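Local coordinates for putative nucleotide sugar epimerase/ dehydratase (Bordetella bronchiseptica, PDB 2Q1S), which binds NADH on a Rossmann fold and is probably a nucleotide-sugar epimerase or dehydratase of bacterial O-antigen biosynthesis, at residues 99-104 with 142-147; 271-276 with 333-338; 49-54 with 266-271; 259-264 with 283-288. All coordinates share one frame; numbering follows the deposited sequence.

Interaction 1: residues 99-104 with 142-147; sequences EYDYVF and RLKKVV
Asp-101 and Arg-142 meet where two parallel strands are about to begin, and charge governs this end of the contact. Arg-142 grips the carboxylate side-on with two nitrogens: NE lies 2.9 Å from Asp-101 OD1 in a nearly straight bond, and NH2 reaches OD2 on its syn side. The carboxylate and guanidinium planes are turned 53° apart, and NE meets OD1 from above the carboxylate plane. From the opposite face of that plane Lys-144 NZ comes to OD1 at 2.8 Å, its chain bent at chi2 and chi3 to lie alongside Asp-101. Two cations thus share one oxygen, which should hold the carboxylate charged, while OD2 also accepts from the backbone N of Asn-34.

Backbone bonds take over further along. Lys-144 N donates to Asp-101 O, then Val-103 N to Lys-145 O (3.1 Å) and Val-147 N to Val-103 O (2.9 Å).

Apolar contacts fill both faces. On one, Val-103 CG2 packs on Leu-143 CD2 at 3.7 Å beneath helix 128-137. On the other, Lys-145 CB sits at the edge of the Tyr-102 ring, and Phe-104 CD2 lies 3.8 Å from Val-147 CB, against helix 263-276. Neighbouring parallel strands covered by helices on both faces are characteristic of three-layer alpha/beta folds such as the Rossmann fold adopted here, close to the NADH site.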
loop_
_atom_site.group_PDB
_atom_site.type_symbol
_atom_site.label_atom_id
_atom_site.label_comp_id
_atom_site.label_asym_id
_atom_site.label_seq_id
_atom_site.Cartn_x
_atom_site.Cartn_y
_atom_site.Cartn_z
ATOM N N GLU A 99 11.120 -17.236 18.982
ATOM C CA GLU A 99 11.954 -18.437 18.880
ATOM C C GLU A 99 12.579 -18.625 17.499
ATOM O O GLU A 99 13.089 -19.697 17.184
ATOM C CB GLU A 99 11.109 -19.679 19.251
ATOM C CG GLU A 99 10.053 -20.022 18.202
ATOM C CD GLU A 99 9.263 -21.292 18.508
ATOM O OE1 GLU A 99 9.878 -22.374 18.653
ATOM O OE2 GLU A 99 8.026 -21.203 18.621
ATOM N N TYR A 100 12.536 -17.580 16.672
ATOM C CA TYR A 100 13.027 -17.663 15.306
ATOM C C TYR A 100 14.262 -16.829 15.091
ATOM O O TYR A 100 14.349 -15.663 15.514
ATOM C CB TYR A 100 11.963 -17.175 14.307
ATOM C CG TYR A 100 10.643 -17.898 14.483
ATOM C CD1 TYR A 100 10.430 -19.184 13.918
ATOM C CD2 TYR A 100 9.597 -17.315 15.215
ATOM C CE1 TYR A 100 9.219 -19.893 14.126
ATOM C CE2 TYR A 100 8.378 -18.008 15.392
ATOM C CZ TYR A 100 8.205 -19.271 14.844
ATOM O OH TYR A 100 6.983 -19.892 15.049
ATOM N N ASP A 101 15.233 -17.426 14.434
ATOM C CA ASP A 101 16.415 -16.727 13.995
ATOM C C ASP A 101 16.194 -16.014 12.666
ATOM O O ASP A 101 16.760 -14.948 12.433
ATOM C CB ASP A 101 17.580 -17.713 13.897
ATOM C CG ASP A 101 17.846 -18.387 15.208
ATOM O OD1 ASP A 101 18.194 -17.686 16.169
ATOM O OD2 ASP A 101 17.647 -19.614 15.273
ATOM N N TYR A 102 15.426 -16.649 11.795
ATOM C CA TYR A 102 15.159 -16.120 10.442
ATOM C C TYR A 102 13.743 -16.318 10.089
ATOM O O TYR A 102 13.112 -17.313 10.466
ATOM C CB TYR A 102 16.063 -16.789 9.390
ATOM C CG TYR A 102 17.520 -16.520 9.634
ATOM C CD1 TYR A 102 18.099 -15.307 9.245
ATOM C CD2 TYR A 102 18.342 -17.447 10.313
ATOM C CE1 TYR A 102 19.419 -15.009 9.490
ATOM C CE2 TYR A 102 19.681 -17.170 10.578
ATOM C CZ TYR A 102 20.258 -15.944 10.151
ATOM O OH TYR A 102 21.586 -15.649 10.407
ATOM N N VAL A 103 13.188 -15.318 9.403
ATOM C CA VAL A 103 11.849 -15.440 8.834
ATOM C C VAL A 103 11.945 -15.123 7.359
ATOM O O VAL A 103 12.589 -14.172 6.986
ATOM C CB VAL A 103 10.832 -14.440 9.520
ATOM C CG1 VAL A 103 9.495 -14.331 8.747
ATOM C CG2 VAL A 103 10.607 -14.810 10.967
ATOM N N PHE A 104 11.375 -15.987 6.536
ATOM C CA PHE A 104 11.232 -15.748 5.077
ATOM C C PHE A 104 9.759 -15.533 4.800
ATOM O O PHE A 104 8.974 -16.386 5.102
ATOM C CB PHE A 104 11.750 -16.947 4.274
ATOM C CG PHE A 104 13.222 -17.193 4.443
ATOM C CD1 PHE A 104 13.703 -17.985 5.502
ATOM C CD2 PHE A 104 14.160 -16.588 3.601
ATOM C CE1 PHE A 104 15.067 -18.220 5.681
ATOM C CE2 PHE A 104 15.537 -16.840 3.749
ATOM C CZ PHE A 104 15.995 -17.633 4.826
ATOM N N ARG A 142 15.210 -12.337 19.023
ATOM C CA ARG A 142 16.048 -13.432 18.512
ATOM C C ARG A 142 16.228 -13.303 16.992
ATOM O O ARG A 142 17.138 -13.894 16.437
ATOM C CB ARG A 142 15.409 -14.781 18.847
ATOM C CG ARG A 142 16.314 -15.951 18.506
ATOM C CD ARG A 142 15.845 -17.268 19.105
ATOM N NE ARG A 142 16.498 -18.394 18.431
ATOM C CZ ARG A 142 16.292 -19.675 18.691
ATOM N NH1 ARG A 142 15.546 -20.051 19.724
ATOM N NH2 ARG A 142 16.898 -20.590 17.949
ATOM N N LEU A 143 15.358 -12.523 16.333
ATOM C CA LEU A 143 15.443 -12.362 14.864
ATOM C C LEU A 143 16.708 -11.756 14.366
ATOM O O LEU A 143 17.046 -10.647 14.785
ATOM C CB LEU A 143 14.368 -11.422 14.379
ATOM C CG LEU A 143 13.028 -12.030 14.220
ATOM C CD1 LEU A 143 12.043 -10.916 13.838
ATOM C CD2 LEU A 143 13.022 -13.113 13.121
ATOM N N LYS A 144 17.426 -12.457 13.491
ATOM C CA LYS A 144 18.577 -11.893 12.798
ATOM C C LYS A 144 18.171 -11.218 11.489
ATOM O O LYS A 144 18.796 -10.230 11.129
ATOM C CB LYS A 144 19.654 -12.945 12.449
ATOM C CG LYS A 144 20.788 -13.142 13.451
ATOM C CD LYS A 144 20.240 -13.512 14.811
ATOM C CE LYS A 144 20.159 -14.993 14.963
ATOM N NZ LYS A 144 19.779 -15.380 16.374
ATOM N N LYS A 145 17.268 -11.841 10.734
ATOM C CA LYS A 145 16.858 -11.310 9.421
ATOM C C LYS A 145 15.490 -11.776 9.076
ATOM O O LYS A 145 15.089 -12.882 9.425
ATOM C CB LYS A 145 17.841 -11.739 8.319
ATOM C CG LYS A 145 18.274 -10.586 7.349
ATOM C CD LYS A 145 19.060 -9.472 8.042
ATOM C CE LYS A 145 20.440 -9.952 8.514
ATOM N NZ LYS A 145 21.305 -10.296 7.358
ATOM N N VAL A 146 14.771 -10.851 8.433
ATOM C CA VAL A 146 13.462 -11.116 7.843
ATOM C C VAL A 146 13.567 -10.837 6.351
ATOM O O VAL A 146 13.788 -9.692 5.977
ATOM C CB VAL A 146 12.348 -10.191 8.470
ATOM C CG1 VAL A 146 11.015 -10.481 7.823
ATOM C CG2 VAL A 146 12.323 -10.431 9.991
ATOM N N VAL A 147 13.436 -11.868 5.527
ATOM C CA VAL A 147 13.615 -11.714 4.103
ATOM C C VAL A 147 12.237 -11.754 3.433
ATOM O O VAL A 147 11.488 -12.715 3.577
ATOM C CB VAL A 147 14.534 -12.844 3.541
ATOM C CG1 VAL A 147 14.757 -12.618 2.028
ATOM C CG2 VAL A 147 15.923 -12.800 4.259
#

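Interaction 2: residues 271-276 with 333-338; sequences IACAAD and RELGFS
Leu-335 supplies most of the close packing against helix 263-276, working with both of its methyl branches. Its CG stands anti to the carbonyl carbon (chi1 -49°); from there CD1 continues the chain extended, while CD2 branches toward Asp-276. CD1 reaches Cys-273 SG at 4.2 Å, whereas CD2 settles over the last turn, 3.7 Å from Asp-276 O and 3.9 Å from Asp-276 CB. Beside them, the small side chain of Ala-272 lets the two backbones come near each other: its CB meets Leu-335 CB at 4.1 Å and Phe-337 CB at 4.2 Å. Van der Waals contact, mostly apolar, joins the segments here, with no hydrogen bond passing from one to the other.

The margins are looser and polar. Asp-276 offers its CB to the leucine, but its carboxylate is engaged by Lys-29 in a salt bridge, and Lys-29 also bonds to the carbonyl of Ala-275. Glu-334 and Arg-333 lie on the exposed side of helix 329-335 and are paired elsewhere, Glu-334 with Tyr-283 and Arg-333 with Glu-167. Phe-337 touches Ala-272 through its CB; its CG, anti to the backbone N (chi1 169°), leads the ring on past the alanine toward Gly-269.

The chain turns away from helical geometry at Gly-336, the first residue to leave helical angles, with a positive phi of 64°. Leu-335 and Phe-337 flank this glycine and bring the C-terminal end of helix 329-335 onto helix 263-276, which covers the central sheet of the Rossmann fold.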
loop_
_atom_site.group_PDB
_atom_site.type_symbol
_atom_site.label_atom_id
_atom_site.label_comp_id
_atom_site.label_asym_id
_atom_site.label_seq_id
_atom_site.Cartn_x
_atom_site.Cartn_y
_atom_site.Cartn_z
ATOM N N ILE A 271 18.616 -17.322 0.916
ATOM C CA ILE A 271 19.465 -17.670 2.049
ATOM C C ILE A 271 20.649 -16.697 2.224
ATOM O O ILE A 271 21.017 -16.299 3.364
ATOM C CB ILE A 271 19.917 -19.141 1.935
ATOM C CG1 ILE A 271 18.688 -20.056 2.139
ATOM C CG2 ILE A 271 21.057 -19.441 2.942
ATOM C CD1 ILE A 271 18.898 -21.477 1.690
ATOM N N ALA A 272 21.252 -16.268 1.121
ATOM C CA ALA A 272 22.334 -15.267 1.200
ATOM C C ALA A 272 21.841 -13.921 1.745
ATOM O O ALA A 272 22.539 -13.245 2.495
ATOM C CB ALA A 272 23.017 -15.096 -0.153
ATOM N N CYS A 273 20.632 -13.539 1.357
ATOM C CA CYS A 273 20.014 -12.334 1.913
ATOM C C CYS A 273 19.851 -12.488 3.424
ATOM O O CYS A 273 20.128 -11.557 4.163
ATOM C CB CYS A 273 18.648 -12.091 1.263
ATOM S SG CYS A 273 18.775 -11.394 -0.426
ATOM N N ALA A 274 19.320 -13.633 3.863
ATOM C CA ALA A 274 19.113 -13.891 5.288
ATOM C C ALA A 274 20.417 -13.822 6.055
ATOM O O ALA A 274 20.541 -13.135 7.069
ATOM C CB ALA A 274 18.487 -15.239 5.517
ATOM N N ALA A 275 21.400 -14.571 5.576
ATOM C CA ALA A 275 22.656 -14.662 6.293
ATOM C C ALA A 275 23.415 -13.332 6.344
ATOM O O ALA A 275 23.882 -12.921 7.406
ATOM C CB ALA A 275 23.522 -15.769 5.654
ATOM N N ASP A 276 23.503 -12.670 5.195
ATOM C CA ASP A 276 24.453 -11.571 5.021
ATOM C C ASP A 276 23.898 -10.255 4.508
ATOM O O ASP A 276 24.638 -9.268 4.407
ATOM C CB ASP A 276 25.591 -11.999 4.095
ATOM C CG ASP A 276 26.477 -13.088 4.701
ATOM O OD1 ASP A 276 26.758 -13.067 5.913
ATOM O OD2 ASP A 276 26.895 -13.955 3.935
ATOM N N ARG A 333 28.597 -8.796 -5.109
ATOM C CA ARG A 333 29.681 -8.087 -4.421
ATOM C C ARG A 333 29.531 -8.208 -2.906
ATOM O O ARG A 333 30.499 -8.494 -2.190
ATOM C CB ARG A 333 29.689 -6.615 -4.855
ATOM C CG ARG A 333 30.734 -5.741 -4.153
ATOM C CD ARG A 333 30.621 -4.276 -4.563
ATOM N NE ARG A 333 29.294 -3.739 -4.263
ATOM C CZ ARG A 333 28.374 -3.413 -5.177
ATOM N NH1 ARG A 333 28.627 -3.536 -6.483
ATOM N NH2 ARG A 333 27.201 -2.941 -4.774
ATOM N N GLU A 334 28.309 -7.990 -2.423
ATOM C CA GLU A 334 28.047 -7.961 -0.994
ATOM C C GLU A 334 27.775 -9.326 -0.385
ATOM O O GLU A 334 28.071 -9.552 0.783
ATOM C CB GLU A 334 26.848 -7.068 -0.708
ATOM C CG GLU A 334 27.138 -5.606 -0.830
ATOM C CD GLU A 334 26.023 -4.754 -0.273
ATOM O OE1 GLU A 334 25.220 -5.262 0.558
ATOM O OE2 GLU A 334 25.971 -3.567 -0.664
ATOM N N LEU A 335 27.182 -10.227 -1.162
ATOM C CA LEU A 335 26.734 -11.497 -0.618
ATOM C C LEU A 335 27.520 -12.673 -1.166
ATOM O O LEU A 335 27.357 -13.801 -0.697
ATOM C CB LEU A 335 25.238 -11.709 -0.926
ATOM C CG LEU A 335 24.297 -10.544 -0.603
ATOM C CD1 LEU A 335 22.879 -10.919 -0.982
ATOM C CD2 LEU A 335 24.347 -10.169 0.874
ATOM N N GLY A 336 28.353 -12.409 -2.172
ATOM C CA GLY A 336 29.045 -13.483 -2.887
ATOM C C GLY A 336 28.092 -14.410 -3.627
ATOM O O GLY A 336 28.441 -15.558 -3.916
ATOM N N PHE A 337 26.894 -13.912 -3.936
ATOM C CA PHE A 337 25.893 -14.725 -4.611
ATOM C C PHE A 337 25.851 -14.467 -6.123
ATOM O O PHE A 337 25.828 -13.311 -6.541
ATOM C CB PHE A 337 24.498 -14.498 -4.002
ATOM C CG PHE A 337 23.406 -15.107 -4.823
ATOM C CD1 PHE A 337 23.085 -16.453 -4.690
ATOM C CD2 PHE A 337 22.754 -14.361 -5.786
ATOM C CE1 PHE A 337 22.104 -17.023 -5.479
ATOM C CE2 PHE A 337 21.766 -14.926 -6.571
ATOM C CZ PHE A 337 21.445 -16.266 -6.417
ATOM N N SER A 338 25.878 -15.545 -6.932
ATOM C CA SER A 338 25.574 -15.477 -8.380
ATOM C C SER A 338 24.659 -16.651 -8.768
ATOM O O SER A 338 24.824 -17.778 -8.284
ATOM C CB SER A 338 26.833 -15.447 -9.258
ATOM O OG SER A 338 27.651 -16.499 -8.884
#

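Interaction 3: residues 49-54 with 266-271; sequences VKRLLE and VANGLI
Ala-267 opens the contact by facing Arg-51 across the gap between two helices, its CB 4.4 Å from Arg-51 CB. Here Ala-267 CA lies 7.0 Å from Arg-51 CA, the closest pairing of the backbones.

Asn-268, next in line, provides the hydrogen bond between the segments. Its OD1 receives Arg-51 NE at 2.8 Å, in the carbonyl plane and on a lone pair. The same oxygen lies in the guanidinium plane, yet the amide and guanidinium planes stand 82° apart, almost perpendicular. Arg-51 reaches it with CG anti to the backbone N (chi1 179°) and a bend at chi2. One helical turn on from Arg-51, Glu-54 OE1 accepts from Arg-51 NH1, so two bonds fix the rotation of the guanidinium.

One turn beyond Ala-267, Ile-271 pushes CD1 against the aliphatic part of the arginine, 3.5 Å from Arg-51 CG, while the side chains of Ile-271 and Leu-52 run past each other in opposite directions.

The axes of segments 49-54 and 266-271 approach to 9.8 Å and cross at -62°. Beneath them, Leu-52 rests on Val-35 and Val-37 of strand 34-38, and Val-266 and Leu-270 on strand 203-212, so both helices lie on one face of the central sheet.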
loop_
_atom_site.group_PDB
_atom_site.type_symbol
_atom_site.label_atom_id
_atom_site.label_comp_id
_atom_site.label_asym_id
_atom_site.label_seq_id
_atom_site.Cartn_x
_atom_site.Cartn_y
_atom_site.Cartn_z
ATOM N N VAL A 49 12.554 -24.483 1.654
ATOM C CA VAL A 49 12.466 -25.412 2.782
ATOM C C VAL A 49 13.422 -26.592 2.574
ATOM O O VAL A 49 14.183 -26.922 3.490
ATOM C CB VAL A 49 11.017 -25.817 3.090
ATOM C CG1 VAL A 49 10.958 -26.908 4.145
ATOM C CG2 VAL A 49 10.215 -24.575 3.568
ATOM N N LYS A 50 13.396 -27.181 1.371
ATOM C CA LYS A 50 14.283 -28.314 1.027
ATOM C C LYS A 50 15.740 -27.908 1.232
ATOM O O LYS A 50 16.535 -28.671 1.801
ATOM C CB LYS A 50 14.080 -28.759 -0.430
ATOM C CG LYS A 50 14.947 -29.940 -0.887
ATOM N N ARG A 51 16.096 -26.712 0.766
ATOM C CA ARG A 51 17.481 -26.272 0.855
ATOM C C ARG A 51 17.889 -25.970 2.310
ATOM O O ARG A 51 19.008 -26.338 2.755
ATOM C CB ARG A 51 17.705 -25.103 -0.097
ATOM C CG ARG A 51 19.096 -24.524 -0.093
ATOM C CD ARG A 51 20.169 -25.546 -0.528
ATOM N NE ARG A 51 21.464 -24.888 -0.660
ATOM C CZ ARG A 51 22.630 -25.488 -0.480
ATOM N NH1 ARG A 51 22.662 -26.783 -0.184
ATOM N NH2 ARG A 51 23.762 -24.793 -0.603
ATOM N N LEU A 52 16.952 -25.406 3.090
ATOM C CA LEU A 52 17.198 -25.140 4.518
ATOM C C LEU A 52 17.451 -26.440 5.296
ATOM O O LEU A 52 18.366 -26.513 6.123
ATOM C CB LEU A 52 16.026 -24.394 5.152
ATOM C CG LEU A 52 15.834 -22.911 4.759
ATOM C CD1 LEU A 52 14.455 -22.425 5.218
ATOM C CD2 LEU A 52 16.922 -22.052 5.304
ATOM N N LEU A 53 16.635 -27.454 5.050
ATOM C CA LEU A 53 16.887 -28.781 5.634
ATOM C C LEU A 53 18.263 -29.346 5.229
ATOM O O LEU A 53 18.988 -29.896 6.084
ATOM C CB LEU A 53 15.756 -29.752 5.273
ATOM C CG LEU A 53 14.353 -29.379 5.764
ATOM C CD1 LEU A 53 13.272 -30.249 5.095
ATOM C CD2 LEU A 53 14.227 -29.413 7.287
ATOM N N GLU A 54 18.647 -29.192 3.954
ATOM C CA GLU A 54 19.999 -29.621 3.504
ATOM C C GLU A 54 21.120 -28.919 4.273
ATOM O O GLU A 54 22.182 -29.514 4.542
ATOM C CB GLU A 54 20.218 -29.297 2.036
ATOM C CG GLU A 54 19.586 -30.231 1.048
ATOM C CD GLU A 54 19.676 -29.701 -0.379
ATOM O OE1 GLU A 54 20.608 -28.897 -0.678
ATOM O OE2 GLU A 54 18.812 -30.104 -1.197
ATOM N N VAL A 266 17.340 -19.161 -6.753
ATOM C CA VAL A 266 16.538 -18.216 -5.966
ATOM C C VAL A 266 16.583 -18.632 -4.488
ATOM O O VAL A 266 16.760 -17.772 -3.621
ATOM C CB VAL A 266 15.083 -18.115 -6.496
ATOM C CG1 VAL A 266 14.206 -17.309 -5.496
ATOM C CG2 VAL A 266 15.081 -17.516 -7.896
ATOM N N ALA A 267 16.377 -19.922 -4.182
ATOM C CA ALA A 267 16.492 -20.357 -2.784
ATOM C C ALA A 267 17.852 -19.977 -2.152
ATOM O O ALA A 267 17.898 -19.434 -1.041
ATOM C CB ALA A 267 16.209 -21.829 -2.624
ATOM N N ASN A 268 18.949 -20.219 -2.875
ATOM C CA ASN A 268 20.241 -19.818 -2.360
ATOM C C ASN A 268 20.396 -18.296 -2.217
ATOM O O ASN A 268 21.050 -17.830 -1.288
ATOM C CB ASN A 268 21.378 -20.426 -3.190
ATOM C CG ASN A 268 21.538 -21.904 -2.923
ATOM O OD1 ASN A 268 21.426 -22.341 -1.772
ATOM N ND2 ASN A 268 21.810 -22.684 -3.970
ATOM N N GLY A 269 19.819 -17.549 -3.152
ATOM C CA GLY A 269 19.793 -16.067 -3.078
ATOM C C GLY A 269 19.069 -15.575 -1.835
ATOM O O GLY A 269 19.582 -14.701 -1.128
ATOM N N LEU A 270 17.913 -16.186 -1.540
ATOM C CA LEU A 270 17.150 -15.832 -0.353
ATOM C C LEU A 270 17.949 -16.162 0.912
ATOM O O LEU A 270 18.000 -15.362 1.850
ATOM C CB LEU A 270 15.836 -16.623 -0.324
ATOM C CG LEU A 270 14.757 -16.181 -1.333
ATOM C CD1 LEU A 270 13.716 -17.227 -1.422
ATOM C CD2 LEU A 270 14.111 -14.826 -0.909
ATOM N N ILE A 271 18.616 -17.322 0.916
ATOM C CA ILE A 271 19.465 -17.670 2.049
ATOM C C ILE A 271 20.649 -16.697 2.224
ATOM O O ILE A 271 21.017 -16.299 3.364
ATOM C CB ILE A 271 19.917 -19.141 1.935
ATOM C CG1 ILE A 271 18.688 -20.056 2.139
ATOM C CG2 ILE A 271 21.057 -19.441 2.942
ATOM C CD1 ILE A 271 18.898 -21.477 1.690
#

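Interaction 4: residues 259-264 with 283-288; sequences DFIFVE and YNIASG
Asp-259 extends its carboxylate to the turn at Ser-287 and Gly-288, where it meets two backbone amides. Gly-288 N donates a hydrogen bond to Asp-259 OD2 at 2.9 Å, on the syn side of the oxygen and 27° out of the carboxylate plane. Asp-259 OD1 receives Ser-287 N only weakly, in a bent bond with an angle of 132° at the hydrogen. Asp-259 was modelled in two conformers, and in this copy OD1 sits implausibly close to Ser-287 OG; the position of the carboxylate, and with it the detail of both bonds, is therefore doubtful.

The hydroxyl of Ser-287 is placed between its own backbone N and carbonyl carbon (chi1 68°), which brings Ser-287 OG within 2.9 Å of Phe-260 O. As an acceptor, OG takes the amide of Lys-289.

These contacts join the early part of one strand to the loop that follows another, in a beta-alpha-beta crossover: strand 257-262 leads into helix 263-276, with Phe-262 at the N-cap position, and strand 281-284 returns the chain. Both strands run parallel to strand 203-212 and pair with it, Ile-261 through Asn-210 and Tyr-212, Tyr-283 and Ile-285 through Arg-205 and Arg-207.

Between the two segments Ile-261 is the apolar filler. Its CD1 lies 4.0 Å from Ile-285 CG2 and 3.8 Å from Ala-286 N, while Val-266 of the helix packs on its CG2 branch. Next to this, Phe-260 neighbours Asn-210 and Arg-258, which bind UDP in another structure of this protein.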
loop_
_atom_site.group_PDB
_atom_site.type_symbol
_atom_site.label_atom_id
_atom_site.label_comp_id
_atom_site.label_asym_id
_atom_site.label_seq_id
_atom_site.Cartn_x
_atom_site.Cartn_y
_atom_site.Cartn_z
ATOM N N ASP A 259 14.381 -12.554 -18.130
ATOM C CA ASP A 259 15.559 -12.987 -17.400
ATOM C C ASP A 259 15.139 -14.146 -16.493
ATOM O O ASP A 259 14.841 -13.940 -15.322
ATOM C CB ASP A 259 16.119 -11.795 -16.595
ATOM C CG ASP A 259 17.309 -12.161 -15.722
ATOM O OD1 ASP A 259 17.421 -13.343 -15.327
ATOM O OD2 ASP A 259 18.112 -11.259 -15.389
ATOM N N PHE A 260 15.070 -15.355 -17.046
ATOM C CA PHE A 260 14.652 -16.509 -16.248
ATOM C C PHE A 260 15.740 -16.839 -15.235
ATOM O O PHE A 260 16.940 -16.671 -15.520
ATOM C CB PHE A 260 14.390 -17.732 -17.136
ATOM C CG PHE A 260 13.229 -17.558 -18.075
ATOM C CD1 PHE A 260 11.929 -17.696 -17.621
ATOM C CD2 PHE A 260 13.444 -17.234 -19.423
ATOM C CE1 PHE A 260 10.845 -17.517 -18.488
ATOM C CE2 PHE A 260 12.370 -17.051 -20.291
ATOM C CZ PHE A 260 11.065 -17.197 -19.820
ATOM N N ILE A 261 15.313 -17.319 -14.070
ATOM C CA ILE A 261 16.246 -17.749 -13.021
ATOM C C ILE A 261 15.740 -19.051 -12.405
ATOM O O ILE A 261 14.555 -19.188 -12.125
ATOM C CB ILE A 261 16.476 -16.652 -11.935
ATOM C CG1 ILE A 261 17.518 -17.121 -10.899
ATOM C CG2 ILE A 261 15.129 -16.194 -11.299
ATOM C CD1 ILE A 261 17.965 -16.063 -9.929
ATOM N N PHE A 262 16.650 -20.011 -12.217
ATOM C CA PHE A 262 16.258 -21.335 -11.729
ATOM C C PHE A 262 15.958 -21.267 -10.236
ATOM O O PHE A 262 16.668 -20.582 -9.492
ATOM C CB PHE A 262 17.385 -22.329 -12.038
ATOM C CG PHE A 262 17.073 -23.766 -11.709
ATOM C CD1 PHE A 262 16.012 -24.426 -12.308
ATOM C CD2 PHE A 262 17.879 -24.467 -10.796
ATOM C CE1 PHE A 262 15.765 -25.780 -12.027
ATOM C CE2 PHE A 262 17.621 -25.827 -10.490
ATOM C CZ PHE A 262 16.550 -26.469 -11.091
ATOM N N VAL A 263 14.963 -22.025 -9.797
ATOM C CA VAL A 263 14.434 -21.849 -8.454
ATOM C C VAL A 263 15.463 -22.185 -7.354
ATOM O O VAL A 263 15.477 -21.542 -6.319
ATOM C CB VAL A 263 13.130 -22.676 -8.255
ATOM C CG1 VAL A 263 13.395 -24.232 -8.310
ATOM C CG2 VAL A 263 12.405 -22.267 -6.990
ATOM N N GLU A 264 16.343 -23.155 -7.585
ATOM C CA GLU A 264 17.365 -23.455 -6.593
ATOM C C GLU A 264 18.349 -22.308 -6.414
ATOM O O GLU A 264 18.852 -22.113 -5.320
ATOM C CB GLU A 264 18.088 -24.755 -6.966
ATOM C CG GLU A 264 17.092 -25.967 -6.981
ATOM C CD GLU A 264 17.720 -27.313 -7.327
ATOM O OE1 GLU A 264 18.971 -27.418 -7.366
ATOM O OE2 GLU A 264 16.935 -28.274 -7.556
ATOM N N TYR A 283 18.133 -6.345 -2.555
ATOM C CA TYR A 283 19.038 -7.021 -3.489
ATOM C C TYR A 283 18.241 -7.635 -4.609
ATOM O O TYR A 283 17.262 -8.305 -4.380
ATOM C CB TYR A 283 19.818 -8.150 -2.808
ATOM C CG TYR A 283 20.694 -7.688 -1.677
ATOM C CD1 TYR A 283 20.156 -7.561 -0.374
ATOM C CD2 TYR A 283 22.029 -7.345 -1.884
ATOM C CE1 TYR A 283 20.950 -7.094 0.680
ATOM C CE2 TYR A 283 22.815 -6.907 -0.822
ATOM C CZ TYR A 283 22.273 -6.772 0.439
ATOM O OH TYR A 283 23.083 -6.338 1.478
ATOM N N ASN A 284 18.679 -7.398 -5.835
ATOM C CA ASN A 284 18.186 -8.184 -6.976
ATOM C C ASN A 284 18.787 -9.593 -6.931
ATOM O O ASN A 284 20.015 -9.743 -6.802
ATOM C CB ASN A 284 18.579 -7.556 -8.316
ATOM C CG ASN A 284 17.992 -6.173 -8.524
ATOM O OD1 ASN A 284 16.939 -5.856 -8.024
ATOM N ND2 ASN A 284 18.689 -5.353 -9.298
ATOM N N ILE A 285 17.921 -10.605 -7.027
ATOM C CA ILE A 285 18.334 -12.010 -7.170
ATOM C C ILE A 285 17.943 -12.393 -8.627
ATOM O O ILE A 285 16.767 -12.579 -8.958
ATOM C CB ILE A 285 17.602 -12.906 -6.094
ATOM C CG1 ILE A 285 17.983 -12.424 -4.674
ATOM C CG2 ILE A 285 17.944 -14.401 -6.284
ATOM C CD1 ILE A 285 19.471 -12.289 -4.389
ATOM N N ALA A 286 18.955 -12.393 -9.499
ATOM C CA ALA A 286 18.738 -12.375 -10.948
ATOM C C ALA A 286 19.812 -13.161 -11.673
ATOM O O ALA A 286 20.927 -13.265 -11.194
ATOM C CB ALA A 286 18.719 -10.927 -11.460
ATOM N N SER A 287 19.451 -13.723 -12.821
ATOM C CA SER A 287 20.430 -14.400 -13.678
ATOM C C SER A 287 21.309 -13.468 -14.501
ATOM O O SER A 287 22.429 -13.842 -14.855
ATOM C CB SER A 287 19.760 -15.377 -14.651
ATOM O OG SER A 287 18.989 -14.679 -15.615
ATOM N N GLY A 288 20.786 -12.307 -14.866
ATOM C CA GLY A 288 21.529 -11.379 -15.728
ATOM C C GLY A 288 21.540 -11.778 -17.197
ATOM O O GLY A 288 22.275 -11.178 -18.012
#

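Overall arrangement
Helix 263-276 is common to interactions 2 and 3, which share Ile-271, and interaction 4 includes its first residues. Interaction 1 meets it from the sheet side, where Phe-104 and Val-147 pack on Leu-270 and Ala-274 and Lys-145 NZ bonds to Gly-277 O and probably to Ala-274 O. Interactions 1 to 3 are largely buried, whereas interaction 4 is only partly so. Their chemistry follows from place: backbone pairing and a salt-bridge network in the sheet, mostly apolar contact in interaction 2, a single side-chain hydrogen bond between helices in interaction 3, and carboxylate-to-amide bonds at the turn of interaction 4. Glu-334 and Tyr-283 probably bridge interactions 2 and 4.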